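Local coordinates for protein decapping nuclease RAI1 (Candida albicans, PDB 5BUD) that removes NAD caps from RNA, acts on methylguanosine-capped and triphosphorylated 5' ends with a divalent-metal active site, and binds and stimulates the exoribonuclease RAT1, at residues W229-D234 / L240-E245; Y45-D50 / K182-V187; E22-A27 / L82-K87; Q271-G276 / N324-Y329. One frame throughout, in Å; residues are numbered along the deposited sequence.

Contact 1: W229-D234 / L240-E245; sequences WDYLPD and LNHYVE. With MN (manganese (II) ion), chain E; nucleotides of chain C.
The imidazole of H242 is met on one face by the ring of P233, whose CD lies 3.5 Å from H242 CD2, and at its edge by the carboxylate of D230. There H242 ND1 donates to D230 OD1 at 2.6 Å, an almost straight bond (173°) lying in the imidazole plane and reaching the syn side of the carboxylate. D230 OD1 also accepts from the backbone N of Y231, a bond that arrives from above the carboxylate plane, so two donors grip one oxygen and fix the acid against the histidine. The Y231 ring carries H242 ND1 over one face, offset toward the rim; the two ring planes are inclined at 43°, and Y231 CZ comes to 3.3 Å of H242 CE1. Both D230 and Y231 place CG between backbone N and carbonyl carbon, which brings their ends to the histidine.

Beside this cluster the backbones join through W229 N and H242 O, 2.8 Å apart. W229 CB then rests 3.6 Å from V244 CG2, while L232 CD1 approaches Y243 CE1 at 3.8 Å. The indole turns out of the contact and makes a cation-pi pair with K279.

The contact closes the connection between strands 217-228 and 243-250, antiparallel neighbours in the PD-(D/E)XK nuclease core. Three residues after H242, E245 OE1 binds manganese at 2.1 Å, together with phosphate oxygens of the RNA 5' nucleotide, a water, D226 and the backbone oxygen of L246. V244 pairs with C227 on one side, and E245 with K279 and I281 of strand 279-285 on the other.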
# COMPACT_ATOMS: atom_id res chain seq x y z
N TRP A 229 9.40 5.10 13.90
CA TRP A 229 10.38 6.21 13.93
C TRP A 229 11.29 6.21 15.16
O TRP A 229 12.52 6.36 15.04
CB TRP A 229 9.61 7.54 13.84
CG TRP A 229 10.39 8.81 14.08
CD1 TRP A 229 10.17 9.74 15.07
CD2 TRP A 229 11.44 9.33 13.28
NE1 TRP A 229 11.05 10.79 14.95
CE2 TRP A 229 11.84 10.57 13.85
CE3 TRP A 229 12.10 8.87 12.15
CZ2 TRP A 229 12.88 11.33 13.34
CZ3 TRP A 229 13.11 9.66 11.62
CH2 TRP A 229 13.49 10.87 12.23
N ASP A 230 10.68 6.03 16.31
CA ASP A 230 11.35 6.16 17.61
C ASP A 230 10.90 5.04 18.57
O ASP A 230 11.71 4.24 19.04
CB ASP A 230 11.02 7.53 18.20
CG ASP A 230 9.60 7.96 17.91
OD1 ASP A 230 8.81 7.10 17.38
OD2 ASP A 230 9.25 9.13 18.20
N TYR A 231 9.60 4.99 18.86
CA TYR A 231 9.02 3.96 19.74
C TYR A 231 7.58 3.77 19.34
O TYR A 231 6.96 4.69 18.74
CB TYR A 231 9.10 4.39 21.22
CG TYR A 231 8.45 5.73 21.45
CD1 TYR A 231 7.11 5.83 21.76
CD2 TYR A 231 9.19 6.88 21.33
CE1 TYR A 231 6.51 7.05 21.92
CE2 TYR A 231 8.62 8.10 21.53
CZ TYR A 231 7.28 8.18 21.80
OH TYR A 231 6.72 9.42 21.95
N LEU A 232 7.03 2.60 19.67
CA LEU A 232 5.61 2.31 19.47
C LEU A 232 4.85 2.64 20.74
O LEU A 232 5.05 1.98 21.74
CB LEU A 232 5.42 0.84 19.11
CG LEU A 232 4.01 0.41 18.72
CD1 LEU A 232 3.62 0.98 17.36
CD2 LEU A 232 3.90 -1.11 18.71
N PRO A 233 3.99 3.66 20.71
CA PRO A 233 3.26 3.95 21.97
C PRO A 233 2.26 2.87 22.33
O PRO A 233 1.75 2.16 21.46
CB PRO A 233 2.51 5.25 21.66
CG PRO A 233 2.57 5.42 20.19
CD PRO A 233 3.80 4.72 19.71
N ASP A 234 1.98 2.75 23.62
CA ASP A 234 0.98 1.80 24.10
C ASP A 234 -0.41 2.34 23.86
O ASP A 234 -1.36 1.57 23.78
CB ASP A 234 1.15 1.50 25.60
CG ASP A 234 2.27 0.50 25.90
OD1 ASP A 234 2.62 -0.35 25.05
OD2 ASP A 234 2.81 0.56 27.02
N LEU A 240 -0.34 5.01 14.98
CA LEU A 240 -0.13 5.38 13.55
C LEU A 240 0.81 6.56 13.41
O LEU A 240 1.61 6.61 12.48
CB LEU A 240 -1.44 5.69 12.84
CG LEU A 240 -2.35 4.50 12.62
CD1 LEU A 240 -3.60 4.94 11.87
CD2 LEU A 240 -1.62 3.40 11.88
N ASN A 241 0.77 7.45 14.41
CA ASN A 241 1.61 8.64 14.44
C ASN A 241 3.12 8.38 14.47
O ASN A 241 3.88 9.29 14.18
CB ASN A 241 1.21 9.54 15.62
CG ASN A 241 -0.12 10.26 15.40
OD1 ASN A 241 -0.62 10.33 14.30
ND2 ASN A 241 -0.69 10.81 16.47
N HIS A 242 3.54 7.15 14.79
CA HIS A 242 4.95 6.81 14.86
C HIS A 242 5.49 5.96 13.71
O HIS A 242 6.68 5.62 13.70
CB HIS A 242 5.24 6.18 16.23
CG HIS A 242 5.18 7.17 17.34
ND1 HIS A 242 6.30 7.75 17.87
CD2 HIS A 242 4.12 7.75 17.94
CE1 HIS A 242 5.94 8.65 18.77
NE2 HIS A 242 4.62 8.66 18.84
N TYR A 243 4.64 5.63 12.75
CA TYR A 243 5.06 4.81 11.61
C TYR A 243 5.75 5.65 10.52
O TYR A 243 5.51 6.85 10.41
CB TYR A 243 3.86 4.07 11.01
CG TYR A 243 3.24 2.99 11.88
CD1 TYR A 243 3.97 2.31 12.83
CD2 TYR A 243 1.92 2.62 11.70
CE1 TYR A 243 3.39 1.29 13.60
CE2 TYR A 243 1.34 1.62 12.46
CZ TYR A 243 2.08 0.97 13.42
OH TYR A 243 1.48 -0.03 14.17
N VAL A 244 6.60 4.98 9.75
CA VAL A 244 7.40 5.58 8.70
C VAL A 244 7.33 4.70 7.46
O VAL A 244 7.35 3.42 7.55
CB VAL A 244 8.88 5.69 9.12
CG1 VAL A 244 9.70 6.35 8.03
CG2 VAL A 244 9.03 6.44 10.43
N GLU A 245 7.28 5.38 6.32
CA GLU A 245 7.41 4.77 5.00
C GLU A 245 8.75 5.10 4.41
O GLU A 245 9.17 6.29 4.37
CB GLU A 245 6.29 5.27 4.08
CG GLU A 245 6.31 4.77 2.65
CD GLU A 245 6.16 3.27 2.49
OE1 GLU A 245 6.81 2.75 1.55
OE2 GLU A 245 5.39 2.61 3.27
MN MN E . 8.56 1.53 1.45
OP3 U C 1 5.88 0.29 -1.32
P U C 1 7.22 0.21 -0.70
OP1 U C 1 8.01 1.46 -0.88
OP2 U C 1 7.16 -0.35 0.70
O5' U C 1 7.93 -0.92 -1.59
C5' U C 1 9.05 -1.64 -1.06
C4' U C 1 10.04 -2.01 -2.14
O4' U C 1 9.55 -3.15 -2.88
C3' U C 1 10.34 -0.97 -3.21
O3' U C 1 11.27 -0.01 -2.74
C2' U C 1 10.95 -1.86 -4.29
O2' U C 1 12.24 -2.32 -3.98
C1' U C 1 10.03 -3.09 -4.21
N1 U C 1 8.89 -3.05 -5.14
C2 U C 1 9.14 -3.41 -6.44
O2 U C 1 10.23 -3.77 -6.83
N3 U C 1 8.05 -3.37 -7.27
C4 U C 1 6.76 -2.99 -6.94
O4 U C 1 5.89 -3.00 -7.80
C5 U C 1 6.59 -2.61 -5.57
C6 U C 1 7.64 -2.64 -4.74
O HOH W 1 10.49 0.57 1.37

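Contact 2: Y45-D50 / K182-V187; sequences YYYLPD and KPWSQV
This is an apolar and aromatic surface contact, without hydrogen bonds between the segments, in which the chain around strand 45-46 meets the loop that follows strand 179-180. P183 lies over one face of the Y45 ring: its CD sits 3.9 Å from the ring centroid and 25° off the normal, a CH-pi contact displaced toward the rim, with Y45 CE1 at 3.5 Å from P183 CD. The two side chains run side by side in the same direction. The preceding peptide joins in, for Y45 CD1 is 3.4 Å from the carbonyl carbon of K182.

Strands 45-46 and 179-180 form a small two-stranded antiparallel sheet in which Y45 pairs with I180, and a further backbone bond joins Y47 to A178 just beyond the strands. Past the strand pair the two chains stay close through side chains, up to the loop before helix 189-193. Here the Y47 ring and the five-membered ring of W184 are near parallel (30°) but slid apart, so they barely overlap; Y47 CE2 meets W184 CD1 at 3.6 Å. Each ring is carried toward the other segment with CG anti to the backbone nitrogen (chi1 -171° in Y47). The opposing turn is held by a bond from Q186 N to P183 O of 2.9 Å.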
# COMPACT_ATOMS: atom_id res chain seq x y z
N TYR A 45 12.58 -0.51 13.61
CA TYR A 45 12.70 0.89 13.99
C TYR A 45 13.72 1.56 13.09
O TYR A 45 14.71 0.94 12.69
CB TYR A 45 13.11 1.00 15.47
CG TYR A 45 12.04 0.42 16.36
CD1 TYR A 45 11.95 -0.96 16.59
CD2 TYR A 45 11.04 1.24 16.88
CE1 TYR A 45 10.92 -1.49 17.37
CE2 TYR A 45 10.02 0.73 17.63
CZ TYR A 45 9.96 -0.63 17.88
OH TYR A 45 8.93 -1.08 18.62
N TYR A 46 13.47 2.82 12.75
CA TYR A 46 14.36 3.56 11.87
C TYR A 46 15.65 3.90 12.61
O TYR A 46 15.59 4.39 13.73
CB TYR A 46 13.69 4.88 11.40
CG TYR A 46 14.52 5.59 10.38
CD1 TYR A 46 14.61 5.10 9.09
CD2 TYR A 46 15.29 6.70 10.72
CE1 TYR A 46 15.41 5.73 8.14
CE2 TYR A 46 16.10 7.32 9.77
CZ TYR A 46 16.13 6.84 8.48
OH TYR A 46 16.93 7.42 7.51
N TYR A 47 16.78 3.62 12.00
CA TYR A 47 18.08 4.02 12.55
C TYR A 47 19.15 4.11 11.47
O TYR A 47 19.64 3.08 10.97
CB TYR A 47 18.53 3.05 13.67
CG TYR A 47 19.76 3.55 14.40
CD1 TYR A 47 21.01 2.98 14.18
CD2 TYR A 47 19.68 4.62 15.28
CE1 TYR A 47 22.13 3.43 14.85
CE2 TYR A 47 20.80 5.10 15.93
CZ TYR A 47 22.02 4.50 15.71
OH TYR A 47 23.15 4.98 16.36
N LEU A 48 19.50 5.34 11.07
CA LEU A 48 20.48 5.56 10.01
C LEU A 48 21.21 6.91 10.23
O LEU A 48 20.76 7.95 9.73
CB LEU A 48 19.80 5.54 8.64
CG LEU A 48 20.75 5.56 7.46
CD1 LEU A 48 21.78 4.45 7.59
CD2 LEU A 48 19.97 5.45 6.16
N PRO A 49 22.27 6.90 11.04
CA PRO A 49 23.05 8.12 11.33
C PRO A 49 23.80 8.65 10.10
O PRO A 49 24.27 7.87 9.27
CB PRO A 49 24.07 7.66 12.38
CG PRO A 49 23.57 6.34 12.90
CD PRO A 49 22.80 5.73 11.76
N ASP A 50 23.95 9.96 10.02
CA ASP A 50 24.73 10.59 8.95
C ASP A 50 26.10 9.99 8.76
O ASP A 50 26.55 9.82 7.64
CB ASP A 50 24.88 12.07 9.21
CG ASP A 50 23.60 12.81 9.00
OD1 ASP A 50 22.65 12.20 8.46
OD2 ASP A 50 23.54 13.98 9.37
N LYS A 182 14.80 -3.64 17.04
CA LYS A 182 14.31 -3.14 18.29
C LYS A 182 14.75 -1.68 18.39
O LYS A 182 15.61 -1.24 17.65
CB LYS A 182 14.89 -3.97 19.44
CG LYS A 182 14.27 -5.36 19.55
CD LYS A 182 12.87 -5.30 20.17
CE LYS A 182 11.89 -6.29 19.54
NZ LYS A 182 12.34 -7.70 19.66
N PRO A 183 14.14 -0.93 19.31
CA PRO A 183 14.51 0.48 19.38
C PRO A 183 15.95 0.66 19.81
O PRO A 183 16.55 -0.26 20.40
CB PRO A 183 13.55 1.06 20.43
CG PRO A 183 12.81 -0.08 21.01
CD PRO A 183 13.01 -1.28 20.18
N TRP A 184 16.50 1.83 19.49
CA TRP A 184 17.91 2.11 19.74
C TRP A 184 18.38 1.63 21.13
O TRP A 184 19.50 1.14 21.27
CB TRP A 184 18.20 3.60 19.59
CG TRP A 184 19.60 3.94 19.95
CD1 TRP A 184 20.72 3.71 19.20
CD2 TRP A 184 20.05 4.53 21.17
NE1 TRP A 184 21.83 4.15 19.85
CE2 TRP A 184 21.46 4.66 21.07
CE3 TRP A 184 19.41 4.99 22.32
CZ2 TRP A 184 22.23 5.20 22.10
CZ3 TRP A 184 20.18 5.54 23.35
CH2 TRP A 184 21.58 5.64 23.22
N SER A 185 17.54 1.80 22.14
CA SER A 185 17.89 1.46 23.52
C SER A 185 18.08 -0.03 23.83
O SER A 185 18.74 -0.37 24.81
CB SER A 185 16.82 2.00 24.44
OG SER A 185 16.57 3.36 24.14
N GLN A 186 17.49 -0.90 23.02
CA GLN A 186 17.53 -2.34 23.26
C GLN A 186 18.43 -3.05 22.27
O GLN A 186 18.62 -4.25 22.37
CB GLN A 186 16.13 -2.94 23.17
CG GLN A 186 15.11 -2.33 24.12
CD GLN A 186 13.67 -2.73 23.77
OE1 GLN A 186 13.43 -3.76 23.12
NE2 GLN A 186 12.71 -1.91 24.20
N VAL A 187 18.99 -2.33 21.30
CA VAL A 187 19.79 -2.96 20.26
C VAL A 187 21.27 -2.88 20.63
O VAL A 187 21.67 -1.93 21.27
CB VAL A 187 19.52 -2.31 18.88
CG1 VAL A 187 20.10 -0.91 18.80
CG2 VAL A 187 20.08 -3.16 17.76

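Contact 3: E22-A27 / L82-K87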
# COMPACT_ATOMS: atom_id res chain seq x y z
N GLU A 22 -5.28 2.78 14.18
CA GLU A 22 -4.99 1.36 14.06
C GLU A 22 -5.98 0.60 14.94
O GLU A 22 -6.21 0.99 16.08
CB GLU A 22 -3.58 1.06 14.52
CG GLU A 22 -3.22 -0.42 14.48
CD GLU A 22 -1.75 -0.67 14.69
OE1 GLU A 22 -0.94 -0.19 13.87
OE2 GLU A 22 -1.41 -1.35 15.68
N LEU A 23 -6.51 -0.51 14.42
CA LEU A 23 -7.35 -1.44 15.17
C LEU A 23 -6.48 -2.54 15.75
O LEU A 23 -6.55 -2.82 16.94
CB LEU A 23 -8.43 -2.04 14.26
CG LEU A 23 -9.38 -1.04 13.57
CD1 LEU A 23 -10.42 -1.75 12.70
CD2 LEU A 23 -10.06 -0.13 14.59
N PHE A 24 -5.67 -3.18 14.90
CA PHE A 24 -4.73 -4.20 15.33
C PHE A 24 -3.66 -4.35 14.27
O PHE A 24 -3.69 -3.64 13.26
CB PHE A 24 -5.46 -5.55 15.56
CG PHE A 24 -6.13 -6.09 14.31
CD1 PHE A 24 -7.43 -5.76 14.02
CD2 PHE A 24 -5.44 -6.89 13.43
CE1 PHE A 24 -8.03 -6.21 12.87
CE2 PHE A 24 -6.05 -7.37 12.28
CZ PHE A 24 -7.34 -7.02 11.99
N SER A 25 -2.75 -5.30 14.48
CA SER A 25 -1.73 -5.65 13.54
C SER A 25 -1.52 -7.14 13.49
O SER A 25 -1.96 -7.86 14.37
CB SER A 25 -0.41 -5.01 13.94
OG SER A 25 -0.08 -5.39 15.25
N TYR A 26 -0.80 -7.57 12.46
CA TYR A 26 -0.36 -8.94 12.32
C TYR A 26 0.90 -8.87 11.46
O TYR A 26 1.33 -7.77 11.10
CB TYR A 26 -1.49 -9.82 11.75
CG TYR A 26 -1.99 -9.53 10.36
CD1 TYR A 26 -2.77 -8.43 10.09
CD2 TYR A 26 -1.71 -10.40 9.32
CE1 TYR A 26 -3.26 -8.17 8.81
CE2 TYR A 26 -2.19 -10.15 8.04
CZ TYR A 26 -2.96 -9.03 7.79
OH TYR A 26 -3.41 -8.81 6.51
N ALA A 27 1.49 -10.02 11.12
CA ALA A 27 2.79 -10.02 10.51
C ALA A 27 2.95 -11.21 9.59
O ALA A 27 2.15 -12.16 9.65
CB ALA A 27 3.86 -10.04 11.61
N LEU A 82 -8.61 -12.04 7.00
CA LEU A 82 -9.85 -12.46 7.70
C LEU A 82 -9.57 -13.20 8.99
O LEU A 82 -10.32 -13.06 9.96
CB LEU A 82 -10.76 -13.31 6.80
CG LEU A 82 -11.32 -12.57 5.58
CD1 LEU A 82 -12.12 -13.54 4.73
CD2 LEU A 82 -12.13 -11.30 5.92
N LYS A 83 -8.48 -13.97 9.01
CA LYS A 83 -8.12 -14.75 10.20
C LYS A 83 -7.71 -13.82 11.32
O LYS A 83 -8.08 -14.02 12.50
CB LYS A 83 -7.03 -15.76 9.87
CG LYS A 83 -6.51 -16.54 11.06
CD LYS A 83 -6.45 -18.04 10.79
CE LYS A 83 -5.93 -18.81 12.00
NZ LYS A 83 -4.50 -19.12 11.79
N ALA A 84 -6.96 -12.78 10.93
CA ALA A 84 -6.59 -11.71 11.85
C ALA A 84 -7.83 -11.00 12.35
O ALA A 84 -7.95 -10.75 13.54
CB ALA A 84 -5.65 -10.72 11.17
N ILE A 85 -8.76 -10.69 11.45
CA ILE A 85 -10.05 -10.06 11.83
C ILE A 85 -10.88 -10.93 12.81
O ILE A 85 -11.43 -10.41 13.78
CB ILE A 85 -10.87 -9.68 10.57
CG1 ILE A 85 -10.25 -8.44 9.89
CG2 ILE A 85 -12.32 -9.41 10.92
CD1 ILE A 85 -10.85 -8.07 8.54
N ILE A 86 -10.96 -12.24 12.58
CA ILE A 86 -11.70 -13.15 13.50
C ILE A 86 -11.07 -13.10 14.91
O ILE A 86 -11.77 -12.94 15.89
CB ILE A 86 -11.70 -14.62 12.99
CG1 ILE A 86 -12.51 -14.74 11.69
CG2 ILE A 86 -12.29 -15.56 14.06
CD1 ILE A 86 -12.15 -15.95 10.84
N LYS A 87 -9.75 -13.17 14.99
CA LYS A 87 -9.06 -13.02 16.27
C LYS A 87 -9.42 -11.73 17.01
O LYS A 87 -9.74 -11.76 18.22
CB LYS A 87 -7.56 -13.09 16.07
CG LYS A 87 -6.77 -13.15 17.37
CD LYS A 87 -5.32 -13.56 17.12
CE LYS A 87 -4.51 -13.55 18.40
NZ LYS A 87 -4.55 -12.21 19.03
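F24 lays its ring against A84 of helix 78-92, with F24 CE2 3.6 Å from the methyl carbon A84 CB. The carbonyl oxygen of A84 lies over a face of the same ring, while I85 comes in at the edge, near the ring plane, where F24 CZ and I85 CG1 are 3.9 Å apart. The F24 and I85 side chains cross at about a right angle.

Y26, two residues on, points to the same side of the strand and takes the same methyl group over its ring face. A84 CB stands 4.1 Å from the centroid of the Y26 ring and 21° off its normal, a CH-pi contact shifted toward the rim, with Y26 CD1 the nearest ring atom at 3.8 Å. One small residue thus serves two aromatic rings, and its short methyl is consistent with the close approach of helix and strand, 9.3 Å between the axes of the two segments, which are inclined at 133°. In both aromatics CG is tucked between backbone N and carbonyl carbon (chi1 61° in F24), a shared setting that lets the two rings reach A84 together.

Around the pair, F24 also meets the ring of Y88, and F383 of helix 381-389 covers I85. L23 and F24 both face V209 of strand 205-214, a classic beta bulge that includes F24. The arrangement is helix-on-sheet packing: helix 78-92 lies against strand 21-28 at a face of the beta structure in this DXO/Dom3Z-family nuclease, with Y26 resting on L207 and V209 of the adjoining strand.

Contact 4: Q271-G276 / N324-Y329; sequences QCFLMG and NALKWY
L274 and F273, the two residues of helix 255-275 most buried by this contact, each engage one residue of helix 322-339. L274 sends its CD2 branch to the phenol end of Y329, 3.2 Å from Y329 OH and 3.4 Å from Y329 CZ; the side chains cross at a slant. Y329 reaches this point with CG anti to its own backbone nitrogen (chi1 164°), which extends the phenol toward helix 255-275.

One residue earlier, F273 and L326 approach each other from opposite directions. F273 CE2 touches L326 CD2 at 3.5 Å, and the second methyl, L326 CD1, lies 4.0 Å from F273 CZ, so the forked end of the leucine straddles one corner of the ring. With the nearest CA atoms, those of L274 and L326, 10.1 Å apart, long side chains bridge the helices. T108 and L111 of helix 104-112 add to the L274 and Y329 side of the interface.

G276, with positive phi, is part of a Schellman motif at the C-terminal end of helix 255-275. On the same helix Q271 bonds to K247 and weakly to an RNA phosphate; the contact thus joins helix 322-339 to a helix that carries, by similarity, a substrate-binding residue of the PD-(D/E)XK nuclease site.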
# COMPACT_ATOMS: atom_id res chain seq x y z
N GLN A 271 -0.42 6.83 -0.53
CA GLN A 271 -0.27 5.60 0.22
C GLN A 271 -0.25 5.91 1.74
O GLN A 271 -0.93 5.24 2.54
CB GLN A 271 0.99 4.91 -0.35
CG GLN A 271 1.74 3.90 0.49
CD GLN A 271 3.06 3.46 -0.17
OE1 GLN A 271 3.52 4.07 -1.14
NE2 GLN A 271 3.66 2.38 0.35
N CYS A 272 0.43 6.97 2.12
CA CYS A 272 0.64 7.30 3.53
C CYS A 272 -0.51 8.08 4.12
O CYS A 272 -0.85 7.86 5.28
CB CYS A 272 1.95 8.05 3.70
SG CYS A 272 3.37 7.01 3.36
N PHE A 273 -1.10 8.98 3.34
CA PHE A 273 -2.33 9.65 3.75
C PHE A 273 -3.44 8.65 4.07
O PHE A 273 -4.10 8.75 5.08
CB PHE A 273 -2.82 10.67 2.69
CG PHE A 273 -4.05 11.43 3.12
CD1 PHE A 273 -3.93 12.57 3.90
CD2 PHE A 273 -5.30 10.97 2.80
CE1 PHE A 273 -5.07 13.25 4.33
CE2 PHE A 273 -6.44 11.64 3.23
CZ PHE A 273 -6.32 12.79 3.98
N LEU A 274 -3.65 7.66 3.21
CA LEU A 274 -4.73 6.69 3.44
C LEU A 274 -4.55 5.92 4.75
O LEU A 274 -5.51 5.63 5.46
CB LEU A 274 -4.87 5.72 2.25
CG LEU A 274 -5.55 6.34 1.02
CD1 LEU A 274 -5.25 5.56 -0.25
CD2 LEU A 274 -7.05 6.38 1.23
N MET A 275 -3.30 5.67 5.10
CA MET A 275 -2.93 4.81 6.21
C MET A 275 -2.62 5.56 7.51
O MET A 275 -2.33 4.95 8.51
CB MET A 275 -1.69 4.05 5.79
CG MET A 275 -1.56 2.69 6.38
SD MET A 275 -2.87 1.54 5.92
CE MET A 275 -2.32 0.42 7.19
N GLY A 276 -2.64 6.89 7.49
CA GLY A 276 -2.23 7.66 8.64
C GLY A 276 -0.75 7.68 8.96
O GLY A 276 -0.35 7.99 10.09
N ASN A 324 -7.88 17.73 -5.20
CA ASN A 324 -8.70 17.24 -6.31
C ASN A 324 -8.76 15.71 -6.27
O ASN A 324 -9.84 15.12 -6.43
CB ASN A 324 -8.14 17.77 -7.63
CG ASN A 324 -8.89 17.26 -8.85
OD1 ASN A 324 -10.11 17.39 -8.97
ND2 ASN A 324 -8.14 16.72 -9.79
N ALA A 325 -7.61 15.07 -6.03
CA ALA A 325 -7.58 13.60 -5.92
C ALA A 325 -8.50 13.12 -4.82
O ALA A 325 -9.21 12.15 -5.02
CB ALA A 325 -6.17 13.09 -5.69
N LEU A 326 -8.47 13.79 -3.67
CA LEU A 326 -9.26 13.40 -2.52
C LEU A 326 -10.74 13.50 -2.79
O LEU A 326 -11.52 12.66 -2.33
CB LEU A 326 -8.90 14.24 -1.28
CG LEU A 326 -7.74 13.78 -0.42
CD1 LEU A 326 -7.48 14.80 0.67
CD2 LEU A 326 -8.02 12.41 0.18
N LYS A 327 -11.15 14.51 -3.56
CA LYS A 327 -12.55 14.64 -3.96
C LYS A 327 -13.01 13.56 -4.94
O LYS A 327 -14.16 13.12 -4.87
CB LYS A 327 -12.79 16.03 -4.55
CG LYS A 327 -12.61 17.12 -3.51
CD LYS A 327 -12.85 18.53 -4.06
CE LYS A 327 -12.74 19.53 -2.93
NZ LYS A 327 -13.06 20.93 -3.36
N TRP A 328 -12.13 13.12 -5.84
CA TRP A 328 -12.43 11.99 -6.68
C TRP A 328 -12.58 10.73 -5.79
O TRP A 328 -13.52 9.98 -5.93
CB TRP A 328 -11.32 11.81 -7.74
CG TRP A 328 -11.23 10.42 -8.27
CD1 TRP A 328 -10.25 9.52 -8.00
CD2 TRP A 328 -12.14 9.77 -9.18
NE1 TRP A 328 -10.49 8.34 -8.67
CE2 TRP A 328 -11.65 8.46 -9.39
CE3 TRP A 328 -13.33 10.16 -9.80
CZ2 TRP A 328 -12.30 7.53 -10.23
CZ3 TRP A 328 -13.99 9.23 -10.62
CH2 TRP A 328 -13.47 7.93 -10.83
N TYR A 329 -11.64 10.53 -4.87
CA TYR A 329 -11.66 9.33 -3.99
C TYR A 329 -12.97 9.34 -3.19
O TYR A 329 -13.66 8.32 -3.14
CB TYR A 329 -10.41 9.33 -3.10
CG TYR A 329 -10.40 8.42 -1.89
CD1 TYR A 329 -10.30 7.04 -2.02
CD2 TYR A 329 -10.40 8.96 -0.60
CE1 TYR A 329 -10.26 6.23 -0.88
CE2 TYR A 329 -10.35 8.16 0.51
CZ TYR A 329 -10.29 6.80 0.37
OH TYR A 329 -10.25 6.02 1.51

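From the N terminus, strand 21-28 is the first to be engaged: contact 3 closes the 54-residue excursion to helix 78-92. Contact 2 starts inside that excursion and ends far beyond it, tying strand 45-46 to the loop after strand 179-180, so the two cross. Contacts 1 and 4 follow in series, the first closing the loop between strands 217-228 and 243-250, the second joining helices 255-275 and 322-339. Contact 1 touches each of the others: D230 and Y231 pack on Y45 of contact 2, Y243 probably hydrogen-bonds to E22 of contact 3, and E245 and L240 pack on C272, M275 and G276 of contact 4. Contacts 2, 3 and 4 do not touch one another.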